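Long-range contacts in alpha-1,3-glucanase (Bacillus circulans, PDB 5ZRU), which hydrolyses alpha-1,3-glucan as a family GH87 glycoside hydrolase, the chain here being its catalytic unit: residues T360-V365 and G391-F396; G414-K419 and Q446-I451. All blocks are in the same frame, centred on the assembly; numbering follows the deposited sequence.

Contact 1 of 2, residues T360-V365 and G391-F396; sequences TSNSTV and GVNNTF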
loop_
_atom_site.group_PDB
_atom_site.type_symbol
_atom_site.label_atom_id
_atom_site.label_comp_id
_atom_site.label_asym_id
_atom_site.label_seq_id
_atom_site.Cartn_x
_atom_site.Cartn_y
_atom_site.Cartn_z
ATOM N N THR A 360 18.095 -0.971 7.537
ATOM C CA THR A 360 17.394 0.296 7.708
ATOM C C THR A 360 16.894 0.408 9.140
ATOM O O THR A 360 16.243 -0.510 9.652
ATOM C CB THR A 360 16.211 0.371 6.737
ATOM O OG1 THR A 360 16.683 0.267 5.385
ATOM C CG2 THR A 360 15.455 1.676 6.931
ATOM N N SER A 361 17.199 1.534 9.787
ATOM C CA SER A 361 16.967 1.696 11.219
ATOM C C SER A 361 16.422 3.084 11.524
ATOM O O SER A 361 16.586 4.032 10.747
ATOM C CB SER A 361 18.258 1.472 12.030
ATOM O OG SER A 361 18.707 0.133 11.903
ATOM N N ASN A 362 15.751 3.179 12.678
ATOM C CA ASN A 362 15.270 4.450 13.213
ATOM C C ASN A 362 14.456 5.222 12.188
ATOM O O ASN A 362 14.454 6.453 12.184
ATOM C CB ASN A 362 16.438 5.298 13.718
ATOM C CG ASN A 362 17.155 4.641 14.860
ATOM O OD1 ASN A 362 16.550 4.352 15.888
ATOM N ND2 ASN A 362 18.445 4.373 14.681
ATOM N N SER A 363 13.750 4.501 11.323
ATOM C CA SER A 363 13.063 5.091 10.188
ATOM C C SER A 363 11.559 4.895 10.339
ATOM O O SER A 363 11.097 4.058 11.120
ATOM C CB SER A 363 13.569 4.477 8.876
ATOM O OG SER A 363 14.949 4.763 8.687
ATOM N N THR A 364 10.798 5.687 9.584
ATOM C CA THR A 364 9.378 5.853 9.865
ATOM C C THR A 364 8.576 5.969 8.572
ATOM O O THR A 364 9.011 6.627 7.622
ATOM C CB THR A 364 9.145 7.108 10.730
ATOM O OG1 THR A 364 9.902 7.010 11.950
ATOM C CG2 THR A 364 7.661 7.276 11.062
ATOM N N VAL A 365 7.401 5.341 8.543
ATOM C CA VAL A 365 6.344 5.694 7.594
ATOM C C VAL A 365 5.172 6.214 8.414
ATOM O O VAL A 365 4.703 5.525 9.332
ATOM C CB VAL A 365 5.899 4.508 6.720
ATOM C CG1 VAL A 365 4.798 4.957 5.764
ATOM C CG2 VAL A 365 7.076 3.910 5.951
ATOM N N GLY A 391 18.251 -4.380 11.331
ATOM C CA GLY A 391 17.433 -3.180 11.396
ATOM C C GLY A 391 16.732 -3.074 12.742
ATOM O O GLY A 391 16.195 -4.055 13.264
ATOM N N VAL A 392 16.748 -1.863 13.315
ATOM C CA VAL A 392 16.166 -1.615 14.632
ATOM C C VAL A 392 15.348 -0.325 14.643
ATOM O O VAL A 392 15.578 0.591 13.852
ATOM C CB VAL A 392 17.240 -1.540 15.746
ATOM C CG1 VAL A 392 18.002 -2.859 15.861
ATOM C CG2 VAL A 392 18.193 -0.366 15.506
ATOM N N ASN A 393 14.373 -0.279 15.560
ATOM C CA ASN A 393 13.654 0.945 15.933
ATOM C C ASN A 393 12.948 1.610 14.750
ATOM O O ASN A 393 12.961 2.833 14.616
ATOM C CB ASN A 393 14.599 1.945 16.608
ATOM C CG ASN A 393 15.383 1.329 17.742
ATOM O OD1 ASN A 393 14.936 0.361 18.362
ATOM N ND2 ASN A 393 16.570 1.885 18.022
ATOM N N ASN A 394 12.301 0.822 13.896
ATOM C CA ASN A 394 11.503 1.410 12.828
ATOM C C ASN A 394 10.053 1.577 13.279
ATOM O O ASN A 394 9.569 0.858 14.155
ATOM C CB ASN A 394 11.584 0.558 11.559
ATOM C CG ASN A 394 12.988 0.538 10.974
ATOM O OD1 ASN A 394 13.644 1.576 10.886
ATOM N ND2 ASN A 394 13.460 -0.641 10.588
ATOM N N THR A 395 9.365 2.553 12.687
ATOM C CA THR A 395 8.035 2.958 13.131
ATOM C C THR A 395 7.090 3.105 11.946
ATOM O O THR A 395 7.407 3.818 10.990
ATOM C CB THR A 395 8.085 4.295 13.869
ATOM O OG1 THR A 395 8.964 4.190 14.995
ATOM C CG2 THR A 395 6.678 4.713 14.313
ATOM N N PHE A 396 5.917 2.477 12.038
ATOM C CA PHE A 396 4.834 2.602 11.059
ATOM C C PHE A 396 3.621 3.138 11.814
ATOM O O PHE A 396 2.900 2.357 12.446
ATOM C CB PHE A 396 4.484 1.252 10.408
ATOM C CG PHE A 396 5.592 0.639 9.577
ATOM C CD1 PHE A 396 6.428 1.423 8.794
ATOM C CD2 PHE A 396 5.774 -0.741 9.569
ATOM C CE1 PHE A 396 7.443 0.836 8.028
ATOM C CE2 PHE A 396 6.778 -1.332 8.805
ATOM C CZ PHE A 396 7.615 -0.549 8.038
HETATM O O HOH W 1 11.391 5.062 14.042
#

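Contact 2 of 2, residues G414-K419 and Q446-I451; sequences GGSGHK and QNNTGI. With SO4 (sulfate ion), chain D.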
loop_
_atom_site.group_PDB
_atom_site.type_symbol
_atom_site.label_atom_id
_atom_site.label_comp_id
_atom_site.label_asym_id
_atom_site.label_seq_id
_atom_site.Cartn_x
_atom_site.Cartn_y
_atom_site.Cartn_z
ATOM N N GLY A 414 12.044 -9.299 11.789
ATOM C CA GLY A 414 13.217 -9.484 12.618
ATOM C C GLY A 414 13.683 -8.157 13.182
ATOM O O GLY A 414 13.029 -7.126 13.008
ATOM N N GLY A 415 14.832 -8.210 13.855
ATOM C CA GLY A 415 15.400 -7.030 14.478
ATOM C C GLY A 415 14.836 -6.709 15.851
ATOM O O GLY A 415 14.386 -7.606 16.576
ATOM N N SER A 416 14.858 -5.430 16.226
ATOM C CA SER A 416 14.495 -5.040 17.579
ATOM C C SER A 416 13.836 -3.667 17.577
ATOM O O SER A 416 14.172 -2.801 16.762
ATOM C CB SER A 416 15.740 -5.037 18.481
ATOM O OG SER A 416 15.447 -4.573 19.781
ATOM N N GLY A 417 12.901 -3.475 18.503
ATOM C CA GLY A 417 12.427 -2.143 18.868
ATOM C C GLY A 417 11.449 -1.480 17.919
ATOM O O GLY A 417 11.183 -0.282 18.074
ATOM N N HIS A 418 10.911 -2.209 16.944
ATOM C CA HIS A 418 9.975 -1.625 15.991
ATOM C C HIS A 418 8.635 -1.364 16.659
ATOM O O HIS A 418 8.257 -2.038 17.616
ATOM C CB HIS A 418 9.768 -2.563 14.803
ATOM C CG HIS A 418 11.038 -3.106 14.237
ATOM N ND1 HIS A 418 12.069 -2.294 13.820
ATOM C CD2 HIS A 418 11.442 -4.379 14.002
ATOM C CE1 HIS A 418 13.056 -3.042 13.356
ATOM N NE2 HIS A 418 12.704 -4.310 13.465
ATOM N N LYS A 419 7.899 -0.383 16.142
ATOM C CA LYS A 419 6.543 -0.189 16.624
ATOM C C LYS A 419 5.632 0.212 15.479
ATOM O O LYS A 419 6.069 0.789 14.485
ATOM C CB LYS A 419 6.457 0.856 17.731
ATOM C CG LYS A 419 6.674 2.272 17.270
ATOM C CD LYS A 419 6.638 3.206 18.491
ATOM C CE LYS A 419 7.191 4.580 18.171
ATOM N NZ LYS A 419 6.962 5.535 19.294
ATOM N N GLN A 446 15.911 -12.772 18.176
ATOM C CA GLN A 446 16.616 -13.234 19.370
ATOM C C GLN A 446 17.076 -12.065 20.233
ATOM O O GLN A 446 17.059 -12.154 21.467
ATOM C CB GLN A 446 17.810 -14.100 18.975
ATOM C CG GLN A 446 18.632 -14.556 20.171
ATOM C CD GLN A 446 19.819 -15.410 19.778
ATOM O OE1 GLN A 446 19.664 -16.570 19.391
ATOM N NE2 GLN A 446 21.015 -14.838 19.876
ATOM N N ASN A 447 17.492 -10.963 19.608
ATOM C CA ASN A 447 17.932 -9.779 20.336
ATOM C C ASN A 447 16.889 -8.667 20.321
ATOM O O ASN A 447 17.232 -7.488 20.445
ATOM C CB ASN A 447 19.266 -9.292 19.776
ATOM C CG ASN A 447 20.374 -10.299 20.010
ATOM O OD1 ASN A 447 20.519 -10.823 21.114
ATOM N ND2 ASN A 447 21.139 -10.597 18.972
ATOM N N ASN A 448 15.616 -9.023 20.185
ATOM C CA ASN A 448 14.540 -8.039 20.210
ATOM C C ASN A 448 14.258 -7.642 21.655
ATOM O O ASN A 448 13.809 -8.467 22.458
ATOM C CB ASN A 448 13.283 -8.602 19.559
ATOM C CG ASN A 448 12.111 -7.663 19.679
ATOM O OD1 ASN A 448 12.284 -6.440 19.683
ATOM N ND2 ASN A 448 10.906 -8.224 19.788
ATOM N N THR A 449 14.515 -6.377 21.985
ATOM C CA THR A 449 14.199 -5.851 23.309
ATOM C C THR A 449 12.716 -5.571 23.481
ATOM O O THR A 449 12.254 -5.392 24.616
ATOM C CB THR A 449 14.992 -4.565 23.572
ATOM O OG1 THR A 449 14.614 -3.562 22.619
ATOM C CG2 THR A 449 16.488 -4.839 23.453
ATOM N N GLY A 450 11.967 -5.507 22.385
ATOM C CA GLY A 450 10.533 -5.359 22.464
ATOM C C GLY A 450 9.972 -4.671 21.237
ATOM O O GLY A 450 10.508 -3.653 20.791
ATOM N N ILE A 451 8.893 -5.224 20.694
ATOM C CA ILE A 451 8.159 -4.662 19.570
ATOM C C ILE A 451 6.743 -4.364 20.044
ATOM O O ILE A 451 6.181 -5.124 20.840
ATOM C CB ILE A 451 8.169 -5.651 18.378
ATOM C CG1 ILE A 451 9.534 -5.629 17.681
ATOM C CG2 ILE A 451 7.001 -5.399 17.404
ATOM C CD1 ILE A 451 9.733 -6.776 16.681
HETATM S S SO4 D . 18.521 -14.146 15.419
HETATM O O1 SO4 D . 18.555 -15.577 15.735
HETATM O O2 SO4 D . 17.246 -13.606 15.857
HETATM O O3 SO4 D . 19.610 -13.458 16.111
HETATM O O4 SO4 D . 18.668 -13.976 13.974
#

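Contact 1 of 2, residues T360-V365 and G391-F396
Thr360 offers its carbonyl O to the side-chain amide of Asn394, whose ND2 donates over 2.9 Å; the bond is straight (169°), and O lies in the plane of the donating amide although ND2 stands above the carbonyl plane of Thr360. One residue on, Ser361 OG receives a hydrogen bond from the backbone N of Val392 at 3.1 Å while also bonding Gly359 O. Asn362 N donates to Val392 O at 2.8 Å, and its side chain runs beside that of Asn393 with amide planes 46° apart: ND2 of Asn393 reaches OD1 of Asn362 at 3.3 Å, while Asn362 ND2 bonds Asn337 OD1. Ser363 N gives its hydrogen to Asn394 OD1 at 3.0 Å, in the carbonyl plane of that amide. With CG anti to its own carbonyl carbon (chi1 -65°), Asn394 thus holds Thr360 and Ser363 with the two ends of one amide, and a leucine in its place would probably leave Thr360 O and Ser363 N without these mates. Backbone pairing continues into the strands: Thr395 N meets Ser363 O at 2.8 Å, and Val365 N meets Thr395 O at 2.9 Å. On the buried face, Val365 CG2 packs 3.7 Å from CE1 of Phe396, beside Phe356 and Leu378. This in-register parallel pairing, with Asn394 bridging the loops just ahead of the strands, is characteristic of adjacent coils of a right-handed parallel beta-helix.

Contact 2 of 2, residues G414-K419 and Q446-I451
Two successive turns of the parallel beta-helix meet here, in the loops that lead into strands 419-421 and 451-459. Their touching parts run 23° apart, and the polar grip comes from Ser416 and Asn448. Ser416 OG, placed anti to its backbone N (chi1 176°), reaches over to Thr449 and accepts a hydrogen bond from the backbone N of Thr449 at 3.0 Å along a nearly straight line of 169°. Asn448 OD1 is held from opposite faces of its amide plane: Gly417 N arrives at 3.3 Å, tilted modestly from that plane, whereas Gly450 N, 2.9 Å away, sits well above it and closes an Asx turn. ND2 of Asn448 is bonded to Lys485 O, which fixes the rotation of the amide. Gly417 also brings its CA to 3.1 Å from Gly450 O, a CA-H...O contact. Farther along, Ile451 lies alongside His418, with CD1 4.0 Å from CD2 of the imidazole. The His418 ring is anchored through NE2 to Gly414 O at 2.9 Å, in the ring plane, and through ND1 to Asn394 N. A sulfate, probably from the crystallisation liquor, takes a hydrogen bond from Gln446 N. The contact is thus marked by an Asx turn whose Asn448 oxygen, like Ser416 OG, captures a backbone N-H of the adjoining loop.

From the N terminus, the chain first pairs 360-365 with 391-396, closing a loop of 25 intervening residues that includes strands 369-371 and 378-381. It then runs on through 414-419, and the pairing with 446-451 closes a second loop of 26 residues. The contacts therefore stand in series, neither nesting nor crossing, with centres 11 Å apart. Two probable backbone hydrogen bonds join contact 1 to contact 2: Asn393 N to Ser416 O at 2.8 Å and Asn394 O to Lys419 N at 2.9 Å. The segments thus stack as 360-365, 391-396, 414-419 and 446-451, tying four successive turns of the beta-helix along one flank.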